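Local structure of hypothetical protein EF2904 (2AZ4) at residues A283-A286 / A287-L290; I316-D319 / T320-D324; W330-V333 / N334-N338. The protein is of unknown function but carries a metallo-beta-lactamase fold holding two zinc ions, and may act as a metal-dependent exonuclease on RNA. All coordinates share one frame; numbering follows the deposited sequence.

Contact 1 (A283-A286 / A287-L290); sequences ANMA and ALLL
Met285 and Leu288 both swing CG to the far side of the backbone N (chi1 -167° and -174°), and the methionine chain then bends at chi2 and again at chi3, which turns its terminal methyl toward the leucine. The result is a meeting of methyl groups three residues apart along the helix: CE of Met285 lies 4.1 Å from CD2 of Leu288, the two side chains crossing obliquely. Beneath this contact runs the regular alpha-helical pattern of bonds from residue i+4 back to residue i. The amide N of Ala287 bonds to Ala283 O at 2.8 Å, and Leu288 N to Asn284 O at 3.0 Å. The next two bonds have the same length: Leu289 N lies 3.0 Å from Met285 O and Leu290 N 3.0 Å from Ala286 O. CB of Leu289 also rests against this backbone, 3.4 Å from Ala286 O.

The segment is the first part of helix 283-293, the connection in a beta-alpha-beta unit between the parallel strands 278-282 and 298-300. Met285 packs on Phe268 and Leu288 on Val265, both of helix 265-274, while Leu288 also touches Ile119 of helix 114-123. At the start of the helix the carboxylate of Glu282 accepts from Met285 N through OE1 and from Asn284 ND2 through OE2. The side chains thus meet through apolar methyls alone, whereas hydrogen bonding falls to the backbone, the Asn284 amide and the Glu282 carboxylate, whose negative charge beside the first turn would probably be favoured by the helix dipole.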
ATOM      1  N   ALA A 283      15.262  13.691   5.410  1.00 16.77           N
ATOM      2  CA  ALA A 283      14.548  14.902   4.959  1.00 16.24           C
ATOM      3  C   ALA A 283      13.258  14.683   4.169  1.00 16.48           C
ATOM      4  O   ALA A 283      12.266  15.402   4.389  1.00 16.55           O
ATOM      5  CB  ALA A 283      15.491  15.861   4.219  1.00 15.87           C
ATOM      6  N   ASN A 284      13.259  13.709   3.263  1.00 16.99           N
ATOM      7  CA  ASN A 284      12.092  13.446   2.401  1.00 16.79           C
ATOM      8  C   ASN A 284      10.951  12.899   3.224  1.00 16.26           C
ATOM      9  O   ASN A 284       9.792  13.187   2.948  1.00 16.93           O
ATOM     10  CB  ASN A 284      12.438  12.492   1.239  1.00 16.61           C
ATOM     11  CG  ASN A 284      13.365  13.145   0.202  1.00 17.91           C
ATOM     12  OD1 ASN A 284      12.931  13.935  -0.618  1.00 19.21           O
ATOM     13  ND2 ASN A 284      14.639  12.809   0.250  1.00 19.10           N
ATOM     14  N   MET A 285      11.274  12.124   4.256  1.00 16.64           N
ATOM     15  CA  MET A 285      10.262  11.642   5.193  1.00 15.90           C
ATOM     16  C   MET A 285       9.673  12.798   6.029  1.00 16.87           C
ATOM     17  O   MET A 285       8.449  12.863   6.243  1.00 17.02           O
ATOM     18  CB  MET A 285      10.794  10.522   6.095  1.00 16.23           C
ATOM     19  CG  MET A 285       9.684   9.781   6.876  1.00 15.12           C
ATOM     20  SD  MET A 285       8.557   8.826   5.791  1.00 13.14           S
ATOM     21  CE  MET A 285       6.995   9.377   6.468  1.00 15.06           C
ATOM     22  N   ALA A 286      10.536  13.687   6.509  1.00 17.00           N
ATOM     23  CA  ALA A 286      10.098  14.891   7.205  1.00 17.65           C
ATOM     24  C   ALA A 286       9.195  15.723   6.313  1.00 17.50           C
ATOM     25  O   ALA A 286       8.168  16.235   6.760  1.00 18.50           O
ATOM     26  CB  ALA A 286      11.307  15.720   7.666  1.00 17.70           C
ATOM     27  N   ALA A 287       9.572  15.856   5.049  1.00 17.85           N
ATOM     28  CA  ALA A 287       8.806  16.676   4.120  1.00 17.87           C
ATOM     29  C   ALA A 287       7.404  16.116   3.870  1.00 17.95           C
ATOM     30  O   ALA A 287       6.433  16.881   3.811  1.00 18.09           O
ATOM     31  CB  ALA A 287       9.559  16.840   2.801  1.00 17.78           C
ATOM     32  N   LEU A 288       7.319  14.794   3.685  1.00 17.72           N
ATOM     33  CA  LEU A 288       6.036  14.082   3.551  1.00 17.77           C
ATOM     34  C   LEU A 288       5.150  14.298   4.786  1.00 17.93           C
ATOM     35  O   LEU A 288       3.945  14.547   4.684  1.00 16.63           O
ATOM     36  CB  LEU A 288       6.269  12.569   3.353  1.00 16.72           C
ATOM     37  CG  LEU A 288       5.020  11.712   3.047  1.00 17.75           C
ATOM     38  CD1 LEU A 288       4.169  12.289   1.878  1.00 14.42           C
ATOM     39  CD2 LEU A 288       5.442  10.261   2.770  1.00 16.02           C
ATOM     40  N   LEU A 289       5.760  14.186   5.957  1.00 18.79           N
ATOM     41  CA  LEU A 289       5.042  14.401   7.206  1.00 20.31           C
ATOM     42  C   LEU A 289       4.462  15.802   7.296  1.00 20.97           C
ATOM     43  O   LEU A 289       3.333  16.011   7.803  1.00 21.76           O
ATOM     44  CB  LEU A 289       6.001  14.210   8.361  1.00 20.96           C
ATOM     45  CG  LEU A 289       5.330  14.060   9.703  1.00 22.57           C
ATOM     46  CD1 LEU A 289       4.799  12.653   9.842  1.00 25.42           C
ATOM     47  CD2 LEU A 289       6.363  14.320  10.749  1.00 26.37           C
ATOM     48  N   LEU A 290       5.251  16.762   6.830  1.00 20.92           N
ATOM     49  CA  LEU A 290       4.857  18.162   6.839  1.00 21.16           C
ATOM     50  C   LEU A 290       3.701  18.326   5.863  1.00 21.42           C
ATOM     51  O   LEU A 290       2.713  18.962   6.180  1.00 21.72           O
ATOM     52  CB  LEU A 290       6.036  19.070   6.455  1.00 20.55           C
ATOM     53  CG  LEU A 290       5.777  20.577   6.257  1.00 21.37           C
ATOM     54  CD1 LEU A 290       5.198  21.233   7.530  1.00 19.53           C
ATOM     55  CD2 LEU A 290       7.055  21.285   5.812  1.00 20.82           C
TER

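Contact 2 (I316-D319 / T320-D324)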
ATOM      1  N   ILE A 316      19.582  18.812  11.340  1.00 21.00           N
ATOM      2  CA  ILE A 316      20.666  18.300  12.165  1.00 21.20           C
ATOM      3  C   ILE A 316      21.711  17.724  11.205  1.00 21.12           C
ATOM      4  O   ILE A 316      21.362  17.006  10.251  1.00 20.83           O
ATOM      5  CB  ILE A 316      20.196  17.188  13.133  1.00 20.90           C
ATOM      6  CG1 ILE A 316      18.906  17.574  13.886  1.00 21.30           C
ATOM      7  CG2 ILE A 316      21.344  16.737  14.068  1.00 21.33           C
ATOM      8  CD1 ILE A 316      19.021  18.742  14.895  1.00 23.46           C
ATOM      9  N   PRO A 317      22.991  18.092  11.394  1.00 21.64           N
ATOM     10  CA  PRO A 317      24.013  17.481  10.525  1.00 21.57           C
ATOM     11  C   PRO A 317      24.114  15.975  10.747  1.00 21.42           C
ATOM     12  O   PRO A 317      24.074  15.510  11.889  1.00 21.14           O
ATOM     13  CB  PRO A 317      25.310  18.165  10.965  1.00 22.16           C
ATOM     14  CG  PRO A 317      24.865  19.426  11.692  1.00 22.87           C
ATOM     15  CD  PRO A 317      23.560  19.073  12.336  1.00 21.36           C
ATOM     16  N   TYR A 318      24.219  15.221   9.653  1.00 21.61           N
ATOM     17  CA  TYR A 318      24.470  13.788   9.723  1.00 21.83           C
ATOM     18  C   TYR A 318      25.630  13.435  10.688  1.00 22.34           C
ATOM     19  O   TYR A 318      25.545  12.490  11.482  1.00 21.63           O
ATOM     20  CB  TYR A 318      24.750  13.268   8.313  1.00 21.50           C
ATOM     21  CG  TYR A 318      25.110  11.798   8.213  1.00 22.48           C
ATOM     22  CD1 TYR A 318      24.305  10.813   8.791  1.00 21.81           C
ATOM     23  CD2 TYR A 318      26.239  11.391   7.494  1.00 22.41           C
ATOM     24  CE1 TYR A 318      24.617   9.453   8.673  1.00 22.04           C
ATOM     25  CE2 TYR A 318      26.565  10.039   7.372  1.00 21.67           C
ATOM     26  CZ  TYR A 318      25.749   9.081   7.966  1.00 21.47           C
ATOM     27  OH  TYR A 318      26.067   7.757   7.847  1.00 21.62           O
ATOM     28  N   ASP A 319      26.704  14.216  10.601  1.00 22.69           N
ATOM     29  CA  ASP A 319      27.898  14.065  11.445  1.00 23.20           C
ATOM     30  C   ASP A 319      27.563  14.090  12.944  1.00 22.87           C
ATOM     31  O   ASP A 319      28.117  13.312  13.726  1.00 22.10           O
ATOM     32  CB  ASP A 319      28.904  15.174  11.063  1.00 23.71           C
ATOM     33  CG  ASP A 319      30.211  15.079  11.814  1.00 26.07           C
ATOM     34  OD1 ASP A 319      30.856  14.005  11.751  1.00 28.75           O
ATOM     35  OD2 ASP A 319      30.599  16.082  12.470  1.00 28.07           O
ATOM     36  N   THR A 320      26.648  14.982  13.338  1.00 23.14           N
ATOM     37  CA  THR A 320      26.157  15.053  14.714  1.00 23.38           C
ATOM     38  C   THR A 320      25.345  13.810  15.114  1.00 23.13           C
ATOM     39  O   THR A 320      25.496  13.282  16.209  1.00 23.28           O
ATOM     40  CB  THR A 320      25.324  16.347  14.940  1.00 23.67           C
ATOM     41  OG1 THR A 320      26.101  17.473  14.549  1.00 24.20           O
ATOM     42  CG2 THR A 320      24.917  16.519  16.408  1.00 24.04           C
ATOM     43  N   LEU A 321      24.481  13.342  14.220  1.00 23.24           N
ATOM     44  CA  LEU A 321      23.688  12.150  14.496  1.00 22.96           C
ATOM     45  C   LEU A 321      24.558  10.940  14.770  1.00 22.49           C
ATOM     46  O   LEU A 321      24.271  10.142  15.684  1.00 21.27           O
ATOM     47  CB  LEU A 321      22.770  11.862  13.315  1.00 23.03           C
ATOM     48  CG  LEU A 321      21.267  12.160  13.335  1.00 25.24           C
ATOM     49  CD1 LEU A 321      20.756  13.132  14.442  1.00 22.36           C
ATOM     50  CD2 LEU A 321      20.787  12.507  11.941  1.00 23.33           C
ATOM     51  N   LEU A 322      25.631  10.800  13.978  1.00 21.97           N
ATOM     52  CA  LEU A 322      26.510   9.651  14.096  1.00 21.91           C
ATOM     53  C   LEU A 322      27.177   9.570  15.468  1.00 22.20           C
ATOM     54  O   LEU A 322      27.459   8.480  15.943  1.00 21.82           O
ATOM     55  CB  LEU A 322      27.559   9.649  12.982  1.00 22.27           C
ATOM     56  CG  LEU A 322      27.097   9.359  11.560  1.00 22.84           C
ATOM     57  CD1 LEU A 322      28.312   9.412  10.655  1.00 20.95           C
ATOM     58  CD2 LEU A 322      26.394   7.973  11.477  1.00 23.69           C
ATOM     59  N   LYS A 323      27.383  10.718  16.109  1.00 22.78           N
ATOM     60  CA  LYS A 323      28.048  10.777  17.425  1.00 23.97           C
ATOM     61  C   LYS A 323      27.092  10.555  18.599  1.00 23.96           C
ATOM     62  O   LYS A 323      27.537  10.346  19.724  1.00 23.86           O
ATOM     63  CB  LYS A 323      28.764  12.126  17.603  1.00 23.79           C
ATOM     64  CG  LYS A 323      29.900  12.376  16.601  1.00 25.50           C
ATOM     65  CD  LYS A 323      30.477  13.775  16.795  1.00 26.28           C
ATOM     66  CE  LYS A 323      31.253  14.269  15.572  1.00 29.14           C
ATOM     67  NZ  LYS A 323      31.370  15.782  15.579  1.00 29.66           N
ATOM     68  N   ASP A 324      25.782  10.595  18.344  1.00 23.99           N
ATOM     69  CA  ASP A 324      24.820  10.607  19.440  1.00 23.82           C
ATOM     70  C   ASP A 324      24.650   9.261  20.166  1.00 24.18           C
ATOM     71  O   ASP A 324      24.654   8.204  19.546  1.00 24.03           O
ATOM     72  CB  ASP A 324      23.458  11.137  18.988  1.00 23.86           C
ATOM     73  CG  ASP A 324      22.423  11.049  20.098  1.00 24.62           C
ATOM     74  OD1 ASP A 324      22.557  11.792  21.095  1.00 25.82           O
ATOM     75  OD2 ASP A 324      21.511  10.200  20.001  1.00 24.49           O
TER
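Tyr318 and Leu322 illustrate how a short helix can pair a ring with the residue one turn on: CD1 of Leu322 sits over one ring face, 4.0 Å from the centroid, a CH-pi contact. With Tyr318 CG opposite the backbone N (chi1 177°), the ring lies alongside Leu322, whose CD2 comes within 3.6 Å of Tyr318 CE1. The first backbone bonds of the helix go to Pro317 O, which accepts from Leu321 N at 3.2 Å, in the carbonyl plane, and weakly from Thr320 N at 3.0 Å, and to Tyr318 O, which takes Leu322 N at 3.0 Å.

Pro317 holds the N-cap position of helix 318-323, which lies in the long connection between strands 298-300 and 328-331 of the parallel sheet and rests on it through Leu321. There CG2 of Ile316 packs 3.7 Å from Leu321 CD1.

The tyrosine hydroxyl pairs with Asn338 ND2 and Leu322 O with Gln340 NE2, both outside the turn. Asp324 OD1 accepts from Thr326 N and Asp327 N, and OD2 from Tyr328 N. On the exposed side NZ of the extended Lys323 meets Asp319 OD2 at 3.2 Å from above the carboxylate plane, 44° out of it, in a salt bridge.

Contact 3 (W330-V333 / N334-N338); sequences WQVV and NQFDN
This is a local apolar contact round a turn, made where the chain leaves the C-terminal end of strand 328-331 in a six-stranded parallel alpha/beta sheet. An alpha/beta domain of this kind, inserted in a metallo-beta-lactamase core, is consistent with the beta-CASP domain of related nucleases. Val332 and Phe336, four residues apart, carry the contact. The phenyl ring lies back over the valine, whose two methyls meet it differently. CG2 sits over one ring face, 4.0 Å from the centroid and 26° off the normal, as a CH-pi contact; CG1 reaches the rim, 3.6 Å from Phe336 CE1. A chi1 of 56° makes this possible, because it turns both methyls of Val332 to the ring, CG2 pointing opposite the backbone N. The same CG2 comes within 3.5 Å of Asn334 O, which also lies above that ring face, near the rim. Further along the ring, CE2 of Phe336 stands 3.7 Å from Val333 C, where the chain has already begun to bend.

At the bend Gln335 takes the left-handed helical conformation, just before the short 3-10 turn 336-338. That turn is fastened by Asn338 N to Gln335 O at 3.1 Å, and by a weak side-chain bond from Asn338 ND2 to Gln335 OE1. Outside the turn, Phe336 makes an edge-to-face stack with Phe363 of helix 358-369, and Val332 also packs on Thr257 of the neighbouring strand. A water bridges the bend, accepting from Val333 N at 3.0 Å and lying 3.1 Å from Asn334 OD1.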
ATOM      1  N   TRP A 330      16.962   8.400  15.611  1.00 17.65           N
ATOM      2  CA  TRP A 330      16.978   8.865  14.220  1.00 16.61           C
ATOM      3  C   TRP A 330      16.783   7.801  13.150  1.00 15.95           C
ATOM      4  O   TRP A 330      17.075   6.634  13.351  1.00 16.25           O
ATOM      5  CB  TRP A 330      18.199   9.728  13.915  1.00 16.50           C
ATOM      6  CG  TRP A 330      19.590   9.085  14.090  1.00 16.63           C
ATOM      7  CD1 TRP A 330      20.285   8.949  15.261  1.00 17.89           C
ATOM      8  CD2 TRP A 330      20.457   8.596  13.049  1.00 15.55           C
ATOM      9  NE1 TRP A 330      21.528   8.377  15.018  1.00 17.34           N
ATOM     10  CE2 TRP A 330      21.652   8.143  13.671  1.00 16.79           C
ATOM     11  CE3 TRP A 330      20.330   8.469  11.654  1.00 14.50           C
ATOM     12  CZ2 TRP A 330      22.724   7.584  12.939  1.00 15.65           C
ATOM     13  CZ3 TRP A 330      21.404   7.890  10.914  1.00 16.14           C
ATOM     14  CH2 TRP A 330      22.584   7.477  11.565  1.00 17.18           C
ATOM     15  N   GLN A 331      16.262   8.224  12.007  1.00 15.96           N
ATOM     16  CA  GLN A 331      15.909   7.295  10.949  1.00 15.52           C
ATOM     17  C   GLN A 331      17.151   7.029  10.100  1.00 15.33           C
ATOM     18  O   GLN A 331      17.647   7.931   9.410  1.00 14.64           O
ATOM     19  CB  GLN A 331      14.780   7.886  10.096  1.00 16.32           C
ATOM     20  CG  GLN A 331      14.420   7.091   8.820  1.00 14.63           C
ATOM     21  CD  GLN A 331      13.416   7.812   7.922  1.00 15.64           C
ATOM     22  OE1 GLN A 331      13.237   9.015   8.042  1.00 15.22           O
ATOM     23  NE2 GLN A 331      12.767   7.070   6.994  1.00 15.22           N
ATOM     24  N   VAL A 332      17.659   5.803  10.125  1.00 14.81           N
ATOM     25  CA  VAL A 332      18.820   5.468   9.265  1.00 15.08           C
ATOM     26  C   VAL A 332      18.315   4.765   8.006  1.00 15.34           C
ATOM     27  O   VAL A 332      17.505   3.836   8.093  1.00 14.78           O
ATOM     28  CB  VAL A 332      19.884   4.614  10.012  1.00 15.25           C
ATOM     29  CG1 VAL A 332      19.260   3.337  10.587  1.00 14.74           C
ATOM     30  CG2 VAL A 332      21.082   4.280   9.108  1.00 14.52           C
ATOM     31  N   VAL A 333      18.777   5.225   6.840  1.00 16.16           N
ATOM     32  CA  VAL A 333      18.289   4.720   5.548  1.00 16.84           C
ATOM     33  C   VAL A 333      19.374   4.101   4.640  1.00 16.79           C
ATOM     34  O   VAL A 333      19.067   3.424   3.648  1.00 16.80           O
ATOM     35  CB  VAL A 333      17.520   5.822   4.772  1.00 17.61           C
ATOM     36  CG1 VAL A 333      16.301   6.280   5.572  1.00 18.11           C
ATOM     37  CG2 VAL A 333      18.448   7.027   4.432  1.00 17.48           C
ATOM     38  N   ASN A 334      20.637   4.381   4.962  1.00 17.63           N
ATOM     39  CA  ASN A 334      21.799   3.867   4.262  1.00 17.96           C
ATOM     40  C   ASN A 334      23.076   4.147   5.070  1.00 17.56           C
ATOM     41  O   ASN A 334      23.000   4.574   6.206  1.00 17.34           O
ATOM     42  CB  ASN A 334      21.913   4.449   2.840  1.00 18.56           C
ATOM     43  CG  ASN A 334      22.126   5.972   2.837  1.00 19.82           C
ATOM     44  OD1 ASN A 334      22.275   6.609   3.887  1.00 20.48           O
ATOM     45  ND2 ASN A 334      22.147   6.554   1.644  1.00 21.91           N
ATOM     46  N   GLN A 335      24.233   3.886   4.465  1.00 17.44           N
ATOM     47  CA  GLN A 335      25.538   3.976   5.127  1.00 17.44           C
ATOM     48  C   GLN A 335      25.539   3.307   6.488  1.00 17.00           C
ATOM     49  O   GLN A 335      25.955   3.915   7.468  1.00 16.56           O
ATOM     50  CB  GLN A 335      26.008   5.436   5.254  1.00 17.12           C
ATOM     51  CG  GLN A 335      26.361   6.070   3.927  1.00 18.48           C
ATOM     52  CD  GLN A 335      27.166   7.356   4.112  1.00 19.21           C
ATOM     53  OE1 GLN A 335      28.359   7.323   4.474  1.00 16.65           O
ATOM     54  NE2 GLN A 335      26.510   8.490   3.902  1.00 16.88           N
ATOM     55  N   PHE A 336      25.060   2.069   6.560  1.00 17.02           N
ATOM     56  CA  PHE A 336      24.902   1.422   7.874  1.00 18.77           C
ATOM     57  C   PHE A 336      26.258   1.145   8.522  1.00 18.65           C
ATOM     58  O   PHE A 336      26.339   0.955   9.734  1.00 18.23           O
ATOM     59  CB  PHE A 336      24.035   0.142   7.792  1.00 19.03           C
ATOM     60  CG  PHE A 336      22.589   0.417   7.521  1.00 20.12           C
ATOM     61  CD1 PHE A 336      21.681   0.499   8.559  1.00 21.74           C
ATOM     62  CD2 PHE A 336      22.132   0.610   6.215  1.00 21.75           C
ATOM     63  CE1 PHE A 336      20.327   0.758   8.297  1.00 22.65           C
ATOM     64  CE2 PHE A 336      20.773   0.892   5.954  1.00 21.50           C
ATOM     65  CZ  PHE A 336      19.891   0.966   6.981  1.00 21.10           C
ATOM     66  N   ASP A 337      27.321   1.157   7.708  1.00 19.14           N
ATOM     67  CA  ASP A 337      28.698   0.908   8.194  1.00 19.70           C
ATOM     68  C   ASP A 337      29.185   2.037   9.114  1.00 19.13           C
ATOM     69  O   ASP A 337      30.184   1.888   9.816  1.00 19.40           O
ATOM     70  CB  ASP A 337      29.639   0.628   7.004  1.00 20.34           C
ATOM     71  CG  ASP A 337      31.073   0.287   7.419  1.00 24.19           C
ATOM     72  OD1 ASP A 337      31.277  -0.658   8.230  1.00 27.10           O
ATOM     73  OD2 ASP A 337      32.009   0.953   6.899  1.00 27.43           O
ATOM     74  N   ASN A 338      28.438   3.144   9.164  1.00 18.80           N
ATOM     75  CA  ASN A 338      28.802   4.286  10.035  1.00 18.85           C
ATOM     76  C   ASN A 338      28.183   4.277  11.424  1.00 19.23           C
ATOM     77  O   ASN A 338      28.547   5.091  12.274  1.00 19.59           O
ATOM     78  CB  ASN A 338      28.468   5.609   9.348  1.00 18.28           C
ATOM     79  CG  ASN A 338      29.388   5.896   8.177  1.00 18.51           C
ATOM     80  OD1 ASN A 338      30.549   5.500   8.180  1.00 20.46           O
ATOM     81  ND2 ASN A 338      28.875   6.591   7.181  1.00 18.16           N
TER
HETATM   82  O   HOH W   1      21.103   7.092   6.767  1.00 16.58           O

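The three contacts follow one another along the chain in the strands and connections of the six-stranded parallel sheet. Contact 1 lies on helix 283-293 after strand 278-282, contact 2 on helix 318-323 after strand 298-300, and contact 3 at the end of strand 328-331, beside 278-282. Centres are about 11 Å apart for contacts 2 and 3, which share a probable hydrogen bond between Asn338 ND2 and Tyr318 OH. Contact 1 lies about 18 Å from contact 2 and 17 Å from contact 3, centre to centre, but touches the latter where Met285 CB meets Gln331 OE1. All belong to one alpha/beta domain; Leu288 is about 11 Å from the zinc ligand His94, side chain to side chain.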